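Local coordinates for protein CTD kinase subunit gamma (Schizosaccharomyces pombe, PDB 5CE7) that is a subunit of the CTD kinase complex, which probably hyperphosphorylates the C-terminal repeats of RNA polymerase II, represented here by its noncanonical CTD-interacting domain, at residues A[18-21]-A[22-25]; A[113-116]-A[117-121]. All blocks are in the same frame, centred on the assembly; numbering follows the deposited sequence.

Contact 1. Residues A[18-21]-A[22-25]; sequences NASQ and FSQI
The amide of Q24 meets a carbonyl oxygen at its NE2 edge, a second carbonyl oxygen over one face, and the amide of Q21 at its OE1 end. At the edge, NE2 donates to N18 O over 3.1 Å; the acceptor lies in the amide plane and NE2 in the carbonyl plane of N18. The same nitrogen makes a weak bond to A19 O. S20 O stands above the Q24 amide face, at an angle too poor for a bond with NE2. The two glutamine side chains are turned steeply, their amide planes 60° apart: Q21 NE2 donates to Q24 OE1 over 3.1 Å, nearly straight, but approaches from a tilt of 24° out of the Q24 carbonyl plane. The F22 ring has S20 OG near its plane, at the edge.

S23 bridges two backbone groups with its hydroxyl. With its OG placed between the backbone N and the carbonyl carbon (chi1 69°), the hydroxyl accepts from N18 N over 2.9 Å and donates to S20 O over 2.7 Å. S20 O is thus gripped twice, since S23 N also reaches it, from well above the carbonyl plane, while OG comes in that plane. Q24 OE1 is also hydrogen-bonded to T66 OG1 of helix 54-73, and Q21 NE2 makes a weak hydrogen bond to a bound buffer molecule.

Here, then, a few side chains tie up the backbone of a surface loop between helix 3-14 and helix 25-33, just ahead of the latter. At the beginning of residues 18-25, N18 OD1 accepts from S20 N over 2.8 Å, the hallmark of an Asx turn.

Contact 2. Residues A[113-116]-A[117-121]; sequences LQSL and HEKKV
S115 O is approached by two nitrogens of K119: the backbone N, 3.1 Å from S115 O, makes a sound hydrogen bond, while NZ, curling back from the end of the side chain, adds a weak one. This is the last turn of helix 100-118, which a Schellman motif closes. K120, with a positive phi, is its C-prime residue: V121 N reaches back to L116 O over 3.0 Å, and K120 N bonds to H117 O. The two preceding bonds of the helical series are regular, E118 N lying 2.8 Å from Q114 O and H117 N being bonded to L113 O.

The K119 chain bends at its third and fourth torsions (chi3 -109°, chi4 73°), which folds CE and NZ back beside S115. Its ammonium forms a salt bridge with D65 OD1 of helix 54-73, and S115 OG hydrogen-bonds to the same oxygen, so one carboxylate oxygen is shared by both residues. An alanine at K119 keeps the backbone bond to S115 O, but D65 would probably lose this cationic partner, with the S115 hydroxyl still bonded to it.

On the more exposed side, the Q114 amide and the E118 carboxylate lie almost parallel, their planes 15° apart, although the chains themselves run at a slant. Q114 CG lies 3.6 Å from E118 OE2. The H117 side chain is engaged by helix 124-139: its NE2 bonds to D124 OD1 and its ring stacks with Y127.

Where the chain leaves the helix, V121 turns back toward L116, and its CG2 rests 4.1 Å from L116 CD2.

Both contacts are short-range and sit at helix boundaries, one in the loop leading into helix 25-33, the other at the close of helix 100-118. Contact 1 lies at the surface and is almost wholly polar, with Q24 its one buried residue. Contact 2 is partly buried: L113 and L116 face neighbouring helices, while Q114, E118 and K120 are exposed. The common element is helix 54-73, which meets Q24 through T66 and both K119 and S115 through D65, the first a neutral hydroxyl, the second a carboxylate taking a salt bridge from K119 and a hydrogen bond from S115. The contacts do not touch; their centres are about 19 Å apart and their nearest atoms about 8 Å.

Contact 1. Residues A[18-21]-A[22-25]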
ATOM      1  N   ASN A  18     -12.511  -0.002   1.898  1.00 21.14           N
ATOM      2  CA  ASN A  18     -13.011  -1.271   1.391  1.00 21.83           C
ATOM      3  C   ASN A  18     -12.440  -1.465   0.001  1.00 18.45           C
ATOM      4  O   ASN A  18     -11.578  -0.694  -0.416  1.00 15.14           O
ATOM      5  CB  ASN A  18     -14.541  -1.301   1.399  1.00 23.67           C
ATOM      6  CG  ASN A  18     -15.146  -0.156   0.626  1.00 24.33           C
ATOM      7  OD1 ASN A  18     -14.746   0.120  -0.499  1.00 23.70           O
ATOM      8  ND2 ASN A  18     -16.105   0.532   1.236  1.00 28.64           N
ATOM      9  N   ALA A  19     -12.913  -2.477  -0.723  1.00 20.55           N
ATOM     10  CA  ALA A  19     -12.342  -2.784  -2.029  1.00 21.86           C
ATOM     11  C   ALA A  19     -12.424  -1.613  -3.018  1.00 23.11           C
ATOM     12  O   ALA A  19     -11.592  -1.501  -3.917  1.00 24.18           O
ATOM     13  CB  ALA A  19     -12.974  -4.070  -2.626  1.00 17.20           C
ATOM     14  N   SER A  20     -13.405  -0.731  -2.842  1.00 22.42           N
ATOM     15  CA  SER A  20     -13.676   0.313  -3.835  1.00 25.56           C
ATOM     16  C   SER A  20     -12.663   1.444  -3.811  1.00 24.63           C
ATOM     17  O   SER A  20     -12.254   1.900  -2.743  1.00 24.34           O
ATOM     18  CB  SER A  20     -15.091   0.886  -3.666  1.00 28.96           C
ATOM     19  OG  SER A  20     -15.198   1.626  -2.459  1.00 35.38           O
ATOM     20  N   GLN A  21     -12.261   1.895  -4.994  1.00 25.56           N
ATOM     21  CA  GLN A  21     -11.335   3.017  -5.105  1.00 30.60           C
ATOM     22  C   GLN A  21     -11.924   4.257  -4.437  1.00 28.04           C
ATOM     23  O   GLN A  21     -11.200   5.059  -3.842  1.00 27.01           O
ATOM     24  CB  GLN A  21     -11.013   3.309  -6.573  1.00 36.59           C
ATOM     25  CG  GLN A  21      -9.567   3.028  -6.973  1.00 47.91           C
ATOM     26  CD  GLN A  21      -9.298   1.550  -7.239  1.00 55.82           C
ATOM     27  OE1 GLN A  21      -9.478   1.067  -8.361  1.00 60.94           O
ATOM     28  NE2 GLN A  21      -8.861   0.828  -6.208  1.00 54.89           N
ATOM     29  N   PHE A  22     -13.243   4.403  -4.544  1.00 24.44           N
ATOM     30  CA  PHE A  22     -13.984   5.465  -3.869  1.00 24.51           C
ATOM     31  C   PHE A  22     -13.659   5.614  -2.369  1.00 25.22           C
ATOM     32  O   PHE A  22     -13.637   6.730  -1.841  1.00 25.40           O
ATOM     33  CB  PHE A  22     -15.494   5.240  -4.076  1.00 29.83           C
ATOM     34  CG  PHE A  22     -16.368   6.075  -3.182  1.00 41.19           C
ATOM     35  CD1 PHE A  22     -16.719   7.367  -3.541  1.00 47.66           C
ATOM     36  CD2 PHE A  22     -16.845   5.567  -1.984  1.00 44.63           C
ATOM     37  CE1 PHE A  22     -17.526   8.140  -2.713  1.00 50.86           C
ATOM     38  CE2 PHE A  22     -17.652   6.332  -1.154  1.00 48.68           C
ATOM     39  CZ  PHE A  22     -17.991   7.620  -1.517  1.00 49.39           C
ATOM     40  N   SER A  23     -13.424   4.497  -1.685  1.00 20.13           N
ATOM     41  CA  SER A  23     -13.168   4.519  -0.240  1.00 20.36           C
ATOM     42  C   SER A  23     -11.729   4.916   0.098  1.00 17.13           C
ATOM     43  O   SER A  23     -11.405   5.209   1.250  1.00 20.22           O
ATOM     44  CB  SER A  23     -13.460   3.145   0.383  1.00 19.15           C
ATOM     45  OG  SER A  23     -12.502   2.182  -0.032  1.00 19.65           O
ATOM     46  N   GLN A  24     -10.872   4.901  -0.913  1.00 13.94           N
ATOM     47  CA  GLN A  24      -9.445   5.075  -0.722  1.00 18.14           C
ATOM     48  C   GLN A  24      -9.044   6.524  -1.001  1.00 20.75           C
ATOM     49  O   GLN A  24      -7.955   6.949  -0.648  1.00 16.22           O
ATOM     50  CB  GLN A  24      -8.681   4.096  -1.637  1.00 18.67           C
ATOM     51  CG  GLN A  24      -8.975   2.618  -1.306  1.00 18.49           C
ATOM     52  CD  GLN A  24      -8.859   1.676  -2.497  1.00 16.95           C
ATOM     53  OE1 GLN A  24      -8.132   1.939  -3.449  1.00 22.10           O
ATOM     54  NE2 GLN A  24      -9.583   0.573  -2.443  1.00 18.95           N
ATOM     55  N   ILE A  25      -9.944   7.279  -1.625  1.00 18.93           N
ATOM     56  CA  ILE A  25      -9.635   8.640  -2.033  1.00 20.78           C
ATOM     57  C   ILE A  25      -9.403   9.589  -0.857  1.00 19.08           C
ATOM     58  O   ILE A  25      -8.413  10.317  -0.830  1.00 20.50           O
ATOM     59  CB  ILE A  25     -10.737   9.225  -2.939  1.00 24.21           C
ATOM     60  CG1 ILE A  25     -10.810   8.450  -4.254  1.00 30.25           C
ATOM     61  CG2 ILE A  25     -10.473  10.695  -3.219  1.00 27.41           C
ATOM     62  CD1 ILE A  25      -9.475   8.322  -4.958  1.00 34.20           C
TER

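Contact 2. Residues A[113-116]-A[117-121]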
ATOM      1  N   LEU A 113       0.783  -4.744  -8.336  1.00 14.06           N
ATOM      2  CA  LEU A 113       2.184  -4.728  -8.743  1.00 18.54           C
ATOM      3  C   LEU A 113       2.321  -4.220 -10.175  1.00 19.53           C
ATOM      4  O   LEU A 113       3.236  -3.452 -10.480  1.00 19.24           O
ATOM      5  CB  LEU A 113       2.826  -6.107  -8.591  1.00 16.48           C
ATOM      6  CG  LEU A 113       3.074  -6.587  -7.168  1.00 18.27           C
ATOM      7  CD1 LEU A 113       3.637  -8.002  -7.184  1.00 16.19           C
ATOM      8  CD2 LEU A 113       4.015  -5.627  -6.411  1.00 17.79           C
ATOM      9  N   GLN A 114       1.406  -4.650 -11.041  1.00 14.61           N
ATOM     10  CA  GLN A 114       1.411  -4.229 -12.437  1.00 20.01           C
ATOM     11  C   GLN A 114       1.157  -2.726 -12.538  1.00 19.73           C
ATOM     12  O   GLN A 114       1.825  -2.016 -13.284  1.00 17.39           O
ATOM     13  CB  GLN A 114       0.364  -5.005 -13.237  1.00 22.11           C
ATOM     14  CG  GLN A 114       0.107  -4.467 -14.644  1.00 31.72           C
ATOM     15  CD  GLN A 114      -0.948  -5.279 -15.393  1.00 40.09           C
ATOM     16  OE1 GLN A 114      -2.133  -4.941 -15.387  1.00 44.82           O
ATOM     17  NE2 GLN A 114      -0.516  -6.361 -16.034  1.00 40.40           N
ATOM     18  N   SER A 115       0.192  -2.253 -11.759  1.00 18.73           N
ATOM     19  CA  SER A 115      -0.126  -0.835 -11.692  1.00 20.93           C
ATOM     20  C   SER A 115       1.085  -0.003 -11.238  1.00 22.87           C
ATOM     21  O   SER A 115       1.443   0.988 -11.872  1.00 24.55           O
ATOM     22  CB  SER A 115      -1.300  -0.621 -10.744  1.00 15.19           C
ATOM     23  OG  SER A 115      -1.601   0.753 -10.623  1.00 23.61           O
ATOM     24  N   LEU A 116       1.703  -0.405 -10.133  1.00 17.77           N
ATOM     25  CA  LEU A 116       2.886   0.280  -9.634  1.00 19.07           C
ATOM     26  C   LEU A 116       4.043   0.243 -10.650  1.00 21.55           C
ATOM     27  O   LEU A 116       4.762   1.227 -10.825  1.00 23.11           O
ATOM     28  CB  LEU A 116       3.326  -0.312  -8.289  1.00 17.15           C
ATOM     29  CG  LEU A 116       2.324  -0.100  -7.136  1.00 18.96           C
ATOM     30  CD1 LEU A 116       2.804  -0.766  -5.850  1.00 21.40           C
ATOM     31  CD2 LEU A 116       2.082   1.380  -6.904  1.00 13.71           C
ATOM     32  N   HIS A 117       4.214  -0.893 -11.313  1.00 18.32           N
ATOM     33  CA  HIS A 117       5.235  -1.037 -12.346  1.00 20.24           C
ATOM     34  C   HIS A 117       4.994  -0.129 -13.563  1.00 22.78           C
ATOM     35  O   HIS A 117       5.919   0.526 -14.049  1.00 25.11           O
ATOM     36  CB  HIS A 117       5.345  -2.499 -12.798  1.00 19.98           C
ATOM     37  CG  HIS A 117       6.463  -2.743 -13.762  1.00 27.10           C
ATOM     38  ND1 HIS A 117       6.273  -3.338 -14.990  1.00 28.61           N
ATOM     39  CD2 HIS A 117       7.783  -2.447 -13.688  1.00 27.57           C
ATOM     40  CE1 HIS A 117       7.429  -3.412 -15.625  1.00 30.89           C
ATOM     41  NE2 HIS A 117       8.362  -2.878 -14.855  1.00 29.26           N
ATOM     42  N   GLU A 118       3.760  -0.097 -14.054  1.00 21.99           N
ATOM     43  CA  GLU A 118       3.404   0.746 -15.197  1.00 22.89           C
ATOM     44  C   GLU A 118       3.595   2.228 -14.880  1.00 25.93           C
ATOM     45  O   GLU A 118       3.932   3.035 -15.753  1.00 26.83           O
ATOM     46  CB  GLU A 118       1.952   0.503 -15.601  1.00 20.63           C
ATOM     47  CG  GLU A 118       1.707  -0.869 -16.192  1.00 34.49           C
ATOM     48  CD  GLU A 118       0.236  -1.156 -16.397  1.00 47.01           C
ATOM     49  OE1 GLU A 118      -0.600  -0.503 -15.731  1.00 55.30           O
ATOM     50  OE2 GLU A 118      -0.087  -2.034 -17.222  1.00 46.81           O
ATOM     51  N   LYS A 119       3.376   2.587 -13.623  1.00 22.02           N
ATOM     52  CA  LYS A 119       3.515   3.977 -13.226  1.00 28.52           C
ATOM     53  C   LYS A 119       4.915   4.276 -12.674  1.00 27.49           C
ATOM     54  O   LYS A 119       5.148   5.328 -12.078  1.00 28.11           O
ATOM     55  CB  LYS A 119       2.375   4.366 -12.276  1.00 30.46           C
ATOM     56  CG  LYS A 119       1.019   3.976 -12.874  1.00 34.35           C
ATOM     57  CD  LYS A 119      -0.141   4.715 -12.248  1.00 41.81           C
ATOM     58  CE  LYS A 119      -0.972   3.781 -11.385  1.00 46.95           C
ATOM     59  NZ  LYS A 119      -0.266   3.437 -10.118  1.00 49.44           N
ATOM     60  N   LYS A 120       5.844   3.345 -12.901  1.00 22.49           N
ATOM     61  CA  LYS A 120       7.264   3.565 -12.610  1.00 26.51           C
ATOM     62  C   LYS A 120       7.555   3.862 -11.137  1.00 27.01           C
ATOM     63  O   LYS A 120       8.575   4.466 -10.797  1.00 25.94           O
ATOM     64  CB  LYS A 120       7.813   4.674 -13.509  1.00 35.55           C
ATOM     65  CG  LYS A 120       7.521   4.422 -14.992  1.00 40.65           C
ATOM     66  CD  LYS A 120       8.023   5.540 -15.882  1.00 46.66           C
ATOM     67  CE  LYS A 120       8.521   4.988 -17.212  1.00 54.02           C
ATOM     68  NZ  LYS A 120       9.753   4.155 -17.035  1.00 58.23           N
ATOM     69  N   VAL A 121       6.651   3.427 -10.264  1.00 24.40           N
ATOM     70  CA  VAL A 121       6.886   3.498  -8.829  1.00 20.20           C
ATOM     71  C   VAL A 121       7.912   2.433  -8.440  1.00 20.11           C
ATOM     72  O   VAL A 121       8.746   2.645  -7.550  1.00 20.94           O
ATOM     73  CB  VAL A 121       5.580   3.287  -8.038  1.00 19.76           C
ATOM     74  CG1 VAL A 121       5.844   3.369  -6.532  1.00 14.95           C
ATOM     75  CG2 VAL A 121       4.535   4.312  -8.461  1.00 22.47           C
TER